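Local structure of 5-formaminoimidazole-4-carboxamide-1-(beta)-D-ribofuranosyl 5'-monophosphate synthetase (Methanocaldococcus jannaschii, 2R7L) at residues A[54-57]-A[63-66]; A[81-86]-A[107-112]; A[144-149]-A[173-178]; A[210-215]-A[219-224]; A[296-299]-A[305-308]. The protein catalyses the ATP- and formate-dependent formylation of the purine intermediate AICAR to FAICAR, without folates, as a homohexameric ATP-grasp ligase. One frame throughout, in Å; residues are numbered along the deposited sequence.

Interaction 1 (A[54-57]-A[63-66]); sequences PYKR and KFIY. With SO4 (sulfate ion), chain B.
In the beta-alpha-beta unit made of strand 43-47, helix 53-57 and strand 63-66, the short helix packs on the second strand through the ring of F64, which is met by Y55 and K56. F64 points from the strand toward the helix and presents its far end: CE1 touches Y55 CB at 3.9 Å, while CZ lies 3.7 Å from K56 CG. The Y55 carbonyl oxygen sits at the edge of the same ring, in its plane, and the lysine chain crosses the ring at about a right angle. Further out, K56 CD passes 4.1 Å from Y66 OH, which is itself hydrogen-bonded to D52.

K56 runs straight until a bend at its third torsion (chi3 -56°), which turns the amine toward a sulfate ion, probably from the crystallisation liquor; NZ bonds to sulfate O4 at 2.9 Å. R57 holds the anion with its edge. Its NH2 reaches sulfate O2 at 3.2 Å in a nearly straight bond (172°), and NE bonds to O1 at 3.1 Å. The guanidinium also forms a salt bridge with D276 of the second subunit, and Y55 OH bonds to E265 of that subunit. A helix that links two parallel strands and packs on the sheet is the beta-alpha-beta crossover of Rossmann-like alpha/beta folds, consistent with the family of this N-terminal region.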
# COMPACT_ATOMS: atom_id res chain seq x y z
N PRO A 54 19.55 -4.08 18.97
CA PRO A 54 18.63 -3.28 18.16
C PRO A 54 18.53 -3.80 16.73
O PRO A 54 17.45 -3.77 16.13
CB PRO A 54 19.27 -1.89 18.17
CG PRO A 54 20.18 -1.89 19.37
CD PRO A 54 20.69 -3.29 19.45
N TYR A 55 19.65 -4.26 16.20
CA TYR A 55 19.75 -4.75 14.82
C TYR A 55 19.16 -6.14 14.67
O TYR A 55 18.73 -6.52 13.58
CB TYR A 55 21.21 -4.67 14.37
CG TYR A 55 21.69 -3.28 14.64
CD1 TYR A 55 21.36 -2.25 13.77
CD2 TYR A 55 22.38 -2.96 15.81
CE1 TYR A 55 21.74 -0.96 14.03
CE2 TYR A 55 22.76 -1.66 16.08
CZ TYR A 55 22.44 -0.66 15.18
OH TYR A 55 22.79 0.65 15.40
N LYS A 56 19.10 -6.87 15.77
CA LYS A 56 18.52 -8.20 15.77
C LYS A 56 17.01 -8.11 15.92
O LYS A 56 16.27 -8.77 15.19
CB LYS A 56 19.12 -9.06 16.88
CG LYS A 56 20.58 -9.40 16.63
CD LYS A 56 21.07 -10.49 17.55
CE LYS A 56 20.85 -10.13 19.00
NZ LYS A 56 21.36 -11.19 19.91
N ARG A 57 16.55 -7.28 16.84
CA ARG A 57 15.12 -7.19 17.11
C ARG A 57 14.37 -6.38 16.06
O ARG A 57 13.17 -6.58 15.86
CB ARG A 57 14.87 -6.64 18.52
CG ARG A 57 15.60 -7.44 19.58
CD ARG A 57 14.84 -7.51 20.88
NE ARG A 57 15.66 -8.18 21.89
CZ ARG A 57 15.62 -7.91 23.19
NH1 ARG A 57 14.81 -6.97 23.66
NH2 ARG A 57 16.41 -8.57 24.02
N LYS A 63 23.11 -10.51 7.44
CA LYS A 63 24.36 -11.09 7.90
C LYS A 63 25.01 -10.18 8.94
O LYS A 63 25.10 -8.97 8.75
CB LYS A 63 25.32 -11.28 6.72
CG LYS A 63 26.14 -12.57 6.75
CD LYS A 63 26.59 -12.96 8.16
CE LYS A 63 27.61 -14.09 8.15
NZ LYS A 63 28.97 -13.60 7.82
N PHE A 64 25.47 -10.76 10.05
CA PHE A 64 26.25 -10.02 11.04
C PHE A 64 27.73 -10.37 10.95
O PHE A 64 28.09 -11.55 10.90
CB PHE A 64 25.76 -10.31 12.45
CG PHE A 64 24.37 -9.83 12.72
CD1 PHE A 64 24.13 -8.49 12.99
CD2 PHE A 64 23.30 -10.71 12.69
CE1 PHE A 64 22.85 -8.04 13.24
CE2 PHE A 64 22.02 -10.27 12.94
CZ PHE A 64 21.79 -8.93 13.21
N ILE A 65 28.58 -9.35 10.92
CA ILE A 65 30.02 -9.53 11.11
C ILE A 65 30.40 -8.98 12.48
O ILE A 65 30.53 -7.77 12.64
CB ILE A 65 30.84 -8.77 10.05
CG1 ILE A 65 30.45 -9.23 8.65
CG2 ILE A 65 32.33 -8.97 10.29
CD1 ILE A 65 31.23 -8.54 7.54
N TYR A 66 30.56 -9.86 13.46
CA TYR A 66 30.94 -9.45 14.81
C TYR A 66 32.43 -9.09 14.93
O TYR A 66 33.29 -9.79 14.40
CB TYR A 66 30.60 -10.54 15.82
CG TYR A 66 29.14 -10.60 16.19
CD1 TYR A 66 28.70 -10.11 17.42
CD2 TYR A 66 28.20 -11.12 15.32
CE1 TYR A 66 27.36 -10.15 17.76
CE2 TYR A 66 26.86 -11.17 15.65
CZ TYR A 66 26.45 -10.68 16.87
OH TYR A 66 25.11 -10.72 17.20
S SO4 B . 18.02 -10.87 21.59
O1 SO4 B . 18.15 -9.68 20.75
O2 SO4 B . 18.61 -10.60 22.90
O3 SO4 B . 16.61 -11.21 21.74
O4 SO4 B . 18.73 -11.98 20.96

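Interaction 2 (A[81-86]-A[107-112]); sequences KLRELN and SFLVPM
R83 and L109 make the polar half of this contact, L82 with F108 and V110 the apolar half. The arginine gives NH1 to L109 O at 2.7 Å; the acceptor is met in the carbonyl plane, on a lone pair, although the N-H...O angle of 135° leaves the bond bent and the oxygen lies 23° out of the guanidinium plane. A bend at the third torsion (chi3 -54°) brings the guanidinium round to the loop, where L109 CB lies at its edge, 3.4 Å from NH1. The preceding residue, L82, points toward the loop and uses two parts of its side chain: CB rests 4.0 Å from V110 CG1, and the CD1 methyl reaches F108 CZ at 3.9 Å, the leucine and the phenylalanine crossing at about a right angle.

Helix 76-84 covers one side of the parallel sheet of the Rossmann-like N-terminal region, and both L82 and V110 also touch V89 in strand 87-89 beneath. The helix ends just past the contact in a Schellman motif, with N86 taking positive phi. Across from it, L109 is the centre of an inverse gamma turn, and its carbonyl is the one the arginine meets. Outside the two segments, E76 forms a salt bridge with R83 NH2, which would limit the rotation of the guanidinium. Q79 reaches the loop backbone at S107 O and L109 N, while the ring of F95 meets F108 edge-to-face.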
# COMPACT_ATOMS: atom_id res chain seq x y z
N LYS A 81 36.14 -10.16 4.60
CA LYS A 81 34.78 -10.64 4.70
C LYS A 81 33.83 -9.75 3.90
O LYS A 81 32.96 -10.24 3.19
CB LYS A 81 34.34 -10.68 6.16
CG LYS A 81 35.24 -11.49 7.06
CD LYS A 81 34.63 -11.63 8.44
CE LYS A 81 35.53 -12.42 9.37
NZ LYS A 81 34.92 -12.53 10.72
N LEU A 82 34.01 -8.43 4.01
CA LEU A 82 33.15 -7.48 3.31
C LEU A 82 33.31 -7.60 1.80
O LEU A 82 32.34 -7.44 1.05
CB LEU A 82 33.45 -6.04 3.74
CG LEU A 82 33.01 -5.60 5.14
CD1 LEU A 82 33.53 -4.20 5.43
CD2 LEU A 82 31.49 -5.66 5.28
N ARG A 83 34.53 -7.89 1.36
CA ARG A 83 34.80 -8.04 -0.06
C ARG A 83 34.25 -9.37 -0.59
O ARG A 83 33.83 -9.45 -1.74
CB ARG A 83 36.30 -7.93 -0.35
CG ARG A 83 36.80 -6.51 -0.57
CD ARG A 83 38.25 -6.53 -1.04
NE ARG A 83 39.08 -7.29 -0.12
CZ ARG A 83 39.99 -6.75 0.69
NH1 ARG A 83 40.21 -5.44 0.67
NH2 ARG A 83 40.70 -7.53 1.50
N GLU A 84 34.27 -10.39 0.26
CA GLU A 84 33.78 -11.72 -0.12
C GLU A 84 32.26 -11.76 -0.13
O GLU A 84 31.66 -12.68 -0.69
CB GLU A 84 34.32 -12.78 0.84
CG GLU A 84 35.79 -13.12 0.65
CD GLU A 84 36.30 -14.09 1.71
OE1 GLU A 84 35.50 -14.51 2.57
OE2 GLU A 84 37.51 -14.42 1.68
N LEU A 85 31.65 -10.77 0.51
CA LEU A 85 30.20 -10.67 0.58
C LEU A 85 29.68 -9.73 -0.49
O LEU A 85 28.47 -9.50 -0.58
CB LEU A 85 29.77 -10.18 1.97
CG LEU A 85 29.79 -11.24 3.06
CD1 LEU A 85 29.58 -10.60 4.42
CD2 LEU A 85 28.74 -12.31 2.80
N ASN A 86 30.59 -9.20 -1.29
CA ASN A 86 30.24 -8.26 -2.36
C ASN A 86 29.57 -6.98 -1.85
O ASN A 86 28.72 -6.39 -2.52
CB ASN A 86 29.37 -8.95 -3.42
CG ASN A 86 29.98 -10.24 -3.93
OD1 ASN A 86 30.94 -10.22 -4.71
ND2 ASN A 86 29.44 -11.36 -3.48
N SER A 107 43.53 3.06 3.76
CA SER A 107 43.76 1.74 4.32
C SER A 107 42.52 0.84 4.23
O SER A 107 42.60 -0.37 4.44
CB SER A 107 44.23 1.86 5.77
OG SER A 107 44.13 0.63 6.47
N PHE A 108 41.37 1.43 3.90
CA PHE A 108 40.10 0.68 3.86
C PHE A 108 39.73 0.28 2.43
O PHE A 108 39.06 1.03 1.72
CB PHE A 108 38.97 1.50 4.50
CG PHE A 108 37.77 0.67 4.87
CD1 PHE A 108 36.58 0.78 4.17
CD2 PHE A 108 37.84 -0.23 5.92
CE1 PHE A 108 35.48 0.02 4.52
CE2 PHE A 108 36.74 -1.00 6.26
CZ PHE A 108 35.57 -0.87 5.56
N LEU A 109 40.17 -0.90 2.02
CA LEU A 109 39.99 -1.35 0.64
C LEU A 109 38.65 -2.07 0.43
O LEU A 109 38.61 -3.28 0.24
CB LEU A 109 41.15 -2.24 0.21
CG LEU A 109 42.52 -1.57 0.11
CD1 LEU A 109 43.61 -2.61 -0.09
CD2 LEU A 109 42.54 -0.54 -1.00
N VAL A 110 37.57 -1.31 0.48
CA VAL A 110 36.23 -1.82 0.24
C VAL A 110 35.45 -0.74 -0.47
O VAL A 110 35.52 0.42 -0.08
CB VAL A 110 35.51 -2.19 1.55
CG1 VAL A 110 34.24 -3.00 1.27
CG2 VAL A 110 36.43 -2.97 2.46
N PRO A 111 34.72 -1.09 -1.54
CA PRO A 111 33.92 -0.10 -2.25
C PRO A 111 33.03 0.65 -1.27
O PRO A 111 32.52 0.06 -0.31
CB PRO A 111 33.09 -0.95 -3.21
CG PRO A 111 33.93 -2.14 -3.46
CD PRO A 111 34.61 -2.43 -2.16
N MET A 112 32.86 1.95 -1.49
CA MET A 112 32.16 2.79 -0.52
C MET A 112 31.27 3.76 -1.26
O MET A 112 31.71 4.41 -2.20
CB MET A 112 33.17 3.56 0.34
CG MET A 112 32.84 3.57 1.83
SD MET A 112 33.99 4.57 2.80
CE MET A 112 33.79 6.16 1.97

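Interaction 3 (A[144-149]-A[173-178]); sequences ESPEDI and EEFYKK
F175 is the first residue of segment 173-178 to meet segment 144-149, and it does so with P146. With CG turned opposite the backbone N, the phenylalanine swings its ring under the proline, whose CG stands over one face, 3.6 Å from the centroid and only 15° off the ring normal: a CH-pi contact. The proline's CB leans on the same ring, 3.8 Å from F175 CD2. F167 meets F175 edge-to-face, and I198 of strand 197-200 touches both P146 and F175.

This is how helix 172-184 lies against the antiparallel sheet of strands 142-143, 197-200, 153-156 and 167-169, the sheet that in ATP-grasp enzymes covers the nucleotide; F175 comes within about 6 Å, side chain to side chain, of F157, an ATP-binding residue. P146 O also bonds to T172 OG1 near the start of the helix.

Y176 follows, and the end of its side chain reaches across to the loop. Its OH donates to E147 OE2 at 2.6 Å, and the oxygen accepts on its syn lone pair; the planes of ring and carboxylate are 30° apart. The glutamate reaches it because its chain folds back at the second torsion (chi2 64°). P146 CB sits 3.8 Å from Y176 CZ, so the two neighbouring aromatic residues share one proline. Two residues on, K178 forms a salt bridge with D243 of the fourth subunit.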
# COMPACT_ATOMS: atom_id res chain seq x y z
N GLU A 144 38.91 35.98 15.90
CA GLU A 144 40.29 35.52 16.00
C GLU A 144 40.76 35.31 17.44
O GLU A 144 41.49 34.36 17.73
CB GLU A 144 41.24 36.47 15.26
CG GLU A 144 40.81 36.81 13.84
CD GLU A 144 40.59 35.58 12.96
OE1 GLU A 144 39.57 35.54 12.24
OE2 GLU A 144 41.44 34.66 13.00
N SER A 145 40.32 36.18 18.35
CA SER A 145 40.70 36.06 19.76
C SER A 145 39.63 36.61 20.69
O SER A 145 38.78 37.39 20.28
CB SER A 145 42.04 36.74 20.02
OG SER A 145 42.01 38.10 19.61
N PRO A 146 39.66 36.18 21.97
CA PRO A 146 38.76 36.67 23.00
C PRO A 146 38.66 38.20 23.05
O PRO A 146 37.64 38.74 23.49
CB PRO A 146 39.37 36.14 24.29
CG PRO A 146 40.10 34.91 23.88
CD PRO A 146 40.59 35.15 22.48
N GLU A 147 39.69 38.90 22.59
CA GLU A 147 39.70 40.36 22.61
C GLU A 147 38.83 40.99 21.51
O GLU A 147 38.54 42.18 21.55
CB GLU A 147 41.13 40.91 22.54
CG GLU A 147 41.88 40.89 23.88
CD GLU A 147 42.09 39.48 24.41
OE1 GLU A 147 42.38 38.57 23.61
OE2 GLU A 147 41.98 39.27 25.64
N ASP A 148 38.40 40.18 20.54
CA ASP A 148 37.62 40.69 19.43
C ASP A 148 36.10 40.62 19.67
O ASP A 148 35.32 41.11 18.86
CB ASP A 148 37.98 39.95 18.14
CG ASP A 148 39.37 40.31 17.63
OD1 ASP A 148 39.62 41.51 17.37
OD2 ASP A 148 40.22 39.39 17.50
N ILE A 149 35.71 40.02 20.80
CA ILE A 149 34.30 39.85 21.14
C ILE A 149 33.60 41.19 21.27
O ILE A 149 33.99 42.02 22.09
CB ILE A 149 34.12 39.09 22.48
CG1 ILE A 149 34.46 37.60 22.35
CG2 ILE A 149 32.69 39.20 22.95
CD1 ILE A 149 35.57 37.28 21.41
N GLU A 173 35.98 39.86 29.01
CA GLU A 173 36.01 39.55 30.43
C GLU A 173 35.28 38.25 30.74
O GLU A 173 35.81 37.37 31.43
CB GLU A 173 35.39 40.70 31.24
CG GLU A 173 35.22 40.39 32.72
CD GLU A 173 34.65 41.56 33.50
OE1 GLU A 173 34.01 42.44 32.89
OE2 GLU A 173 34.84 41.59 34.74
N GLU A 174 34.06 38.13 30.22
CA GLU A 174 33.26 36.93 30.45
C GLU A 174 33.93 35.68 29.88
O GLU A 174 33.92 34.62 30.50
CB GLU A 174 31.86 37.08 29.88
CG GLU A 174 31.05 35.81 29.96
CD GLU A 174 29.56 36.07 29.90
OE1 GLU A 174 29.12 36.89 29.06
OE2 GLU A 174 28.84 35.44 30.70
N PHE A 175 34.54 35.82 28.71
CA PHE A 175 35.27 34.71 28.12
C PHE A 175 36.25 34.08 29.11
O PHE A 175 36.28 32.85 29.27
CB PHE A 175 36.00 35.14 26.84
CG PHE A 175 36.81 34.04 26.21
CD1 PHE A 175 36.36 33.40 25.06
CD2 PHE A 175 38.01 33.63 26.77
CE1 PHE A 175 37.10 32.39 24.49
CE2 PHE A 175 38.75 32.61 26.20
CZ PHE A 175 38.29 31.99 25.06
N TYR A 176 37.06 34.90 29.77
CA TYR A 176 38.07 34.39 30.69
C TYR A 176 37.48 33.89 32.01
O TYR A 176 37.95 32.91 32.58
CB TYR A 176 39.17 35.42 30.96
CG TYR A 176 39.98 35.78 29.73
CD1 TYR A 176 40.81 34.85 29.13
CD2 TYR A 176 39.90 37.05 29.18
CE1 TYR A 176 41.54 35.18 28.00
CE2 TYR A 176 40.63 37.38 28.05
CZ TYR A 176 41.45 36.44 27.47
OH TYR A 176 42.19 36.77 26.35
N LYS A 177 36.44 34.57 32.47
CA LYS A 177 35.74 34.13 33.67
C LYS A 177 35.26 32.69 33.47
O LYS A 177 35.46 31.83 34.33
CB LYS A 177 34.56 35.07 33.97
CG LYS A 177 34.04 35.02 35.41
CD LYS A 177 33.10 33.84 35.64
CE LYS A 177 32.57 33.82 37.06
NZ LYS A 177 31.77 32.59 37.33
N LYS A 178 34.65 32.43 32.32
CA LYS A 178 34.11 31.11 32.01
C LYS A 178 35.17 30.07 31.67
O LYS A 178 35.09 28.93 32.12
CB LYS A 178 33.06 31.19 30.90
CG LYS A 178 31.67 31.46 31.45
CD LYS A 178 30.72 31.90 30.37
CE LYS A 178 29.34 32.12 30.96
NZ LYS A 178 28.32 32.31 29.91

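Interaction 4 (A[210-215]-A[219-224]); sequences HYFYSP and EVELLG
V220 fills the hollow between Y211 and Y213, its two methyls parting to meet one ring each: CG1 lies 3.6 Å from Y211 CD1, and CG2 lies 3.8 Å from Y213 CD1. The second methyl comes at the edge of its ring, near the plane, and the Y213 ring also leans along the opposite backbone, with CD1 3.4 Å from E219 O. Y213 swings out that way because its CG stands across from the backbone N (chi1 176°). L222 continues this face, bringing CD1 to within 3.8 Å of H210 O.

On the other face F212 lies alongside E221, with L223 against its CB. L223 CD2 fits there at 3.6 Å from F212 CB, while the E221 chain points the same way as the phenylalanine; its carboxylate goes on to a salt bridge with R342, and OE2 to another with K217. The two strands, 205-214 and 219-230, form an antiparallel hairpin inside the five-stranded sheet of the ATP-grasp region. F212 and E221 are a hydrogen-bonded pair, F212 N reaching E221 O at 2.8 Å, and S214 with E219 makes the next such pair.

At the far end the register slips by one residue in a classic beta bulge, where L223 and G224 both face H210. H210 O accepts L223 N at 2.9 Å and G224 N only weakly. The imidazole of H210 lies with G224 C at its edge, in plane, and its NE2 bonds to D226. Helix 268-285 packs over V220 and L222, and helix 339-353 packs over F212 and L223.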
# COMPACT_ATOMS: atom_id res chain seq x y z
N HIS A 210 18.50 17.91 5.28
CA HIS A 210 19.11 16.73 4.68
C HIS A 210 18.86 16.68 3.17
O HIS A 210 17.72 16.55 2.72
CB HIS A 210 18.64 15.47 5.40
CG HIS A 210 18.74 15.56 6.89
ND1 HIS A 210 19.87 15.21 7.59
CD2 HIS A 210 17.84 15.98 7.82
CE1 HIS A 210 19.67 15.41 8.89
NE2 HIS A 210 18.44 15.87 9.05
N TYR A 211 19.93 16.82 2.41
CA TYR A 211 19.84 16.80 0.95
C TYR A 211 20.36 15.48 0.40
O TYR A 211 21.03 14.72 1.10
CB TYR A 211 20.68 17.92 0.32
CG TYR A 211 20.40 19.35 0.76
CD1 TYR A 211 19.68 20.21 -0.05
CD2 TYR A 211 20.90 19.84 1.97
CE1 TYR A 211 19.44 21.52 0.33
CE2 TYR A 211 20.65 21.15 2.36
CZ TYR A 211 19.93 21.98 1.53
OH TYR A 211 19.68 23.27 1.90
N PHE A 212 20.07 15.22 -0.87
CA PHE A 212 20.67 14.10 -1.59
C PHE A 212 21.05 14.60 -2.98
O PHE A 212 20.19 15.08 -3.72
CB PHE A 212 19.69 12.93 -1.71
CG PHE A 212 20.31 11.67 -2.28
CD1 PHE A 212 20.88 10.73 -1.44
CD2 PHE A 212 20.35 11.45 -3.65
CE1 PHE A 212 21.46 9.58 -1.96
CE2 PHE A 212 20.93 10.30 -4.16
CZ PHE A 212 21.49 9.36 -3.31
N TYR A 213 22.34 14.52 -3.31
CA TYR A 213 22.76 14.79 -4.68
C TYR A 213 22.83 13.48 -5.45
O TYR A 213 23.59 12.57 -5.10
CB TYR A 213 24.12 15.50 -4.77
CG TYR A 213 24.56 15.67 -6.22
CD1 TYR A 213 23.94 16.59 -7.05
CD2 TYR A 213 25.55 14.87 -6.77
CE1 TYR A 213 24.32 16.73 -8.39
CE2 TYR A 213 25.93 15.00 -8.10
CZ TYR A 213 25.31 15.93 -8.90
OH TYR A 213 25.70 16.06 -10.22
N SER A 214 22.04 13.39 -6.51
CA SER A 214 22.05 12.22 -7.36
C SER A 214 22.96 12.49 -8.55
O SER A 214 22.62 13.30 -9.41
CB SER A 214 20.64 11.93 -7.86
OG SER A 214 20.69 10.96 -8.90
N PRO A 215 24.10 11.80 -8.62
CA PRO A 215 25.04 11.91 -9.73
C PRO A 215 24.42 11.36 -11.02
O PRO A 215 24.75 11.83 -12.11
CB PRO A 215 26.23 11.04 -9.31
CG PRO A 215 26.00 10.66 -7.89
CD PRO A 215 24.55 10.83 -7.60
N GLU A 219 21.15 16.09 -9.80
CA GLU A 219 20.10 16.84 -9.13
C GLU A 219 20.28 16.81 -7.62
O GLU A 219 20.67 15.78 -7.05
CB GLU A 219 18.73 16.25 -9.50
CG GLU A 219 17.54 17.12 -9.13
CD GLU A 219 16.27 16.30 -8.94
OE1 GLU A 219 15.18 16.90 -8.82
OE2 GLU A 219 16.35 15.06 -8.92
N VAL A 220 20.03 17.95 -6.99
CA VAL A 220 20.03 18.05 -5.53
C VAL A 220 18.59 17.91 -5.06
O VAL A 220 17.71 18.66 -5.47
CB VAL A 220 20.60 19.40 -5.04
CG1 VAL A 220 20.33 19.60 -3.55
CG2 VAL A 220 22.09 19.50 -5.34
N GLU A 221 18.33 16.93 -4.20
CA GLU A 221 16.97 16.70 -3.71
C GLU A 221 16.89 17.04 -2.23
O GLU A 221 17.85 16.83 -1.50
CB GLU A 221 16.57 15.23 -3.91
CG GLU A 221 16.79 14.72 -5.32
CD GLU A 221 16.76 13.21 -5.42
OE1 GLU A 221 16.46 12.52 -4.41
OE2 GLU A 221 17.03 12.70 -6.52
N LEU A 222 15.73 17.54 -1.80
CA LEU A 222 15.46 17.72 -0.39
C LEU A 222 14.70 16.54 0.20
O LEU A 222 13.57 16.22 -0.23
CB LEU A 222 14.69 19.02 -0.15
CG LEU A 222 14.14 19.24 1.26
CD1 LEU A 222 15.26 19.45 2.27
CD2 LEU A 222 13.18 20.42 1.26
N LEU A 223 15.31 15.89 1.19
CA LEU A 223 14.76 14.67 1.78
C LEU A 223 14.04 14.89 3.10
O LEU A 223 13.08 14.19 3.41
CB LEU A 223 15.87 13.61 1.94
CG LEU A 223 16.03 12.59 0.80
CD1 LEU A 223 14.80 11.71 0.72
CD2 LEU A 223 16.28 13.25 -0.55
N GLY A 224 14.51 15.84 3.89
CA GLY A 224 13.89 16.12 5.18
C GLY A 224 14.68 17.05 6.08
O GLY A 224 15.73 17.58 5.68

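Interaction 5 (A[296-299]-A[305-308]). With ATP (adenosine-5'-triphosphate), chain E.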
# COMPACT_ATOMS: atom_id res chain seq x y z
N LEU A 296 23.09 20.39 5.68
CA LEU A 296 23.42 21.74 6.16
C LEU A 296 22.75 21.96 7.50
O LEU A 296 21.52 21.91 7.61
CB LEU A 296 22.97 22.82 5.17
CG LEU A 296 23.72 22.86 3.83
CD1 LEU A 296 23.30 24.06 3.04
CD2 LEU A 296 25.22 22.84 4.02
N GLN A 297 23.55 22.18 8.54
CA GLN A 297 23.02 22.43 9.88
C GLN A 297 22.95 23.93 10.10
O GLN A 297 23.96 24.61 10.22
CB GLN A 297 23.91 21.79 10.93
CG GLN A 297 24.00 20.29 10.79
CD GLN A 297 25.27 19.73 11.37
OE1 GLN A 297 26.17 19.32 10.64
NE2 GLN A 297 25.35 19.70 12.70
N SER A 298 21.74 24.46 10.14
CA SER A 298 21.57 25.90 10.08
C SER A 298 20.70 26.50 11.17
O SER A 298 20.04 25.78 11.93
CB SER A 298 21.03 26.29 8.71
OG SER A 298 19.72 25.77 8.53
N LEU A 299 20.72 27.82 11.27
CA LEU A 299 19.85 28.54 12.17
C LEU A 299 19.19 29.65 11.39
O LEU A 299 19.84 30.38 10.66
CB LEU A 299 20.64 29.11 13.36
CG LEU A 299 21.15 28.06 14.36
CD1 LEU A 299 22.32 28.60 15.20
CD2 LEU A 299 20.02 27.56 15.25
N GLU A 305 16.94 34.42 7.20
CA GLU A 305 18.16 34.02 6.52
C GLU A 305 18.69 32.81 7.24
O GLU A 305 18.81 32.81 8.46
CB GLU A 305 19.20 35.13 6.58
CG GLU A 305 18.73 36.47 6.06
CD GLU A 305 19.70 37.60 6.40
OE1 GLU A 305 20.54 37.44 7.32
OE2 GLU A 305 19.63 38.66 5.73
N LEU A 306 19.02 31.77 6.47
CA LEU A 306 19.58 30.56 7.05
C LEU A 306 21.09 30.69 7.16
O LEU A 306 21.77 30.92 6.17
CB LEU A 306 19.17 29.33 6.22
CG LEU A 306 17.70 28.91 6.33
CD1 LEU A 306 17.30 28.05 5.15
CD2 LEU A 306 17.46 28.16 7.65
N VAL A 307 21.61 30.54 8.38
CA VAL A 307 23.03 30.65 8.63
C VAL A 307 23.55 29.27 8.99
O VAL A 307 23.09 28.67 9.96
CB VAL A 307 23.33 31.65 9.80
CG1 VAL A 307 24.83 31.74 10.07
CG2 VAL A 307 22.77 33.03 9.49
N VAL A 308 24.49 28.75 8.22
CA VAL A 308 24.95 27.39 8.47
C VAL A 308 26.21 27.34 9.33
O VAL A 308 27.26 27.87 8.97
CB VAL A 308 25.04 26.53 7.17
CG1 VAL A 308 24.84 27.37 5.95
CG2 VAL A 308 26.35 25.77 7.10
PG ATP E . 26.65 17.36 16.37
O1G ATP E . 27.25 16.29 15.49
O2G ATP E . 25.54 18.16 15.71
O3G ATP E . 26.33 16.89 17.77
PB ATP E . 28.39 19.42 15.42
O1B ATP E . 27.76 19.03 14.11
O2B ATP E . 29.90 19.49 15.50
O3B ATP E . 27.87 18.42 16.58
PA ATP E . 28.43 21.93 16.81
O1A ATP E . 29.08 23.01 15.98
O2A ATP E . 29.18 21.21 17.90
O3A ATP E . 27.76 20.85 15.81
O5' ATP E . 27.13 22.58 17.47
C5' ATP E . 26.52 21.95 18.59
C4' ATP E . 25.31 22.78 18.99
O4' ATP E . 25.72 24.06 19.48
C3' ATP E . 24.39 23.07 17.82
O3' ATP E . 23.44 22.02 17.61
C2' ATP E . 23.73 24.37 18.23
O2' ATP E . 22.60 24.11 19.06
C1' ATP E . 24.79 25.07 19.06
N9 ATP E . 25.50 26.01 18.18
C8 ATP E . 26.56 25.69 17.41
N7 ATP E . 26.98 26.77 16.70
C5 ATP E . 26.20 27.81 17.03
C6 ATP E . 26.11 29.24 16.66
N6 ATP E . 26.97 29.78 15.76
N1 ATP E . 25.14 29.97 17.23
C2 ATP E . 24.27 29.43 18.12
N3 ATP E . 24.30 28.15 18.51
C4 ATP E . 25.21 27.30 18.00
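The backbones of L299 and V307 form an antiparallel hydrogen-bonded pair, L299 N to V307 O at 2.8 Å and V307 N to L299 O at 2.9 Å, while S298 and V308 form the neighbouring non-hydrogen-bonded pair. These lie in the hairpin of strands 292-300 and 306-312 at one edge of the five-stranded sheet.

On the face of S298 and V308, the serine hydroxyl stands between the backbone N and the carbonyl carbon (chi1 65°), 3.4 Å from the L306 CD2 methyl, and its polar need is met by F207 O on the adjacent strand. L296 CD2 approaches V308 CG2 more loosely at 4.4 Å; M274 of helix 268-285 touches both residues as well as L306.

The other face belongs to ATP. L299 carries its CD1 methyl to the adenine, 3.6 Å from ATP C2, and V202 packs on both L299 and V307. Q297 stretches beyond CG to the phosphates, where NE2 donates to ATP O1B at 2.9 Å along a nearly straight line (168°). Its amide lies close to the side chain of E310, and the two residues are predicted to bind magnesium. One strand thus offers an apolar methyl to the base and an amide donor to the beta-phosphate, so the two-residue repeat of a single strand places both groups toward the nucleotide; the pairing of L299 with V307 probably holds that strand in place.

From the N terminus the five contacts follow in series, each closing its own loop before the next opens; none nest or cross. Interaction 1 closes the short turn between helix 53-57 and strand 63-66, and interaction 2 a longer excursion through strand 87-89 and two helices. These two touch, I65 against L82, within the Rossmann-like N-terminal region. Interaction 3, with its centre about 48 Å from the centres of both, closes a loop through strands 153-156 and 167-169 of the smaller antiparallel sheet. Interactions 4 and 5 close two hairpins of the five-stranded sheet, joined where Y211 packs on L296. R57 of segment 54-57 bonds to V220 O of a neighbouring subunit, so interactions 1 and 4 meet across subunits.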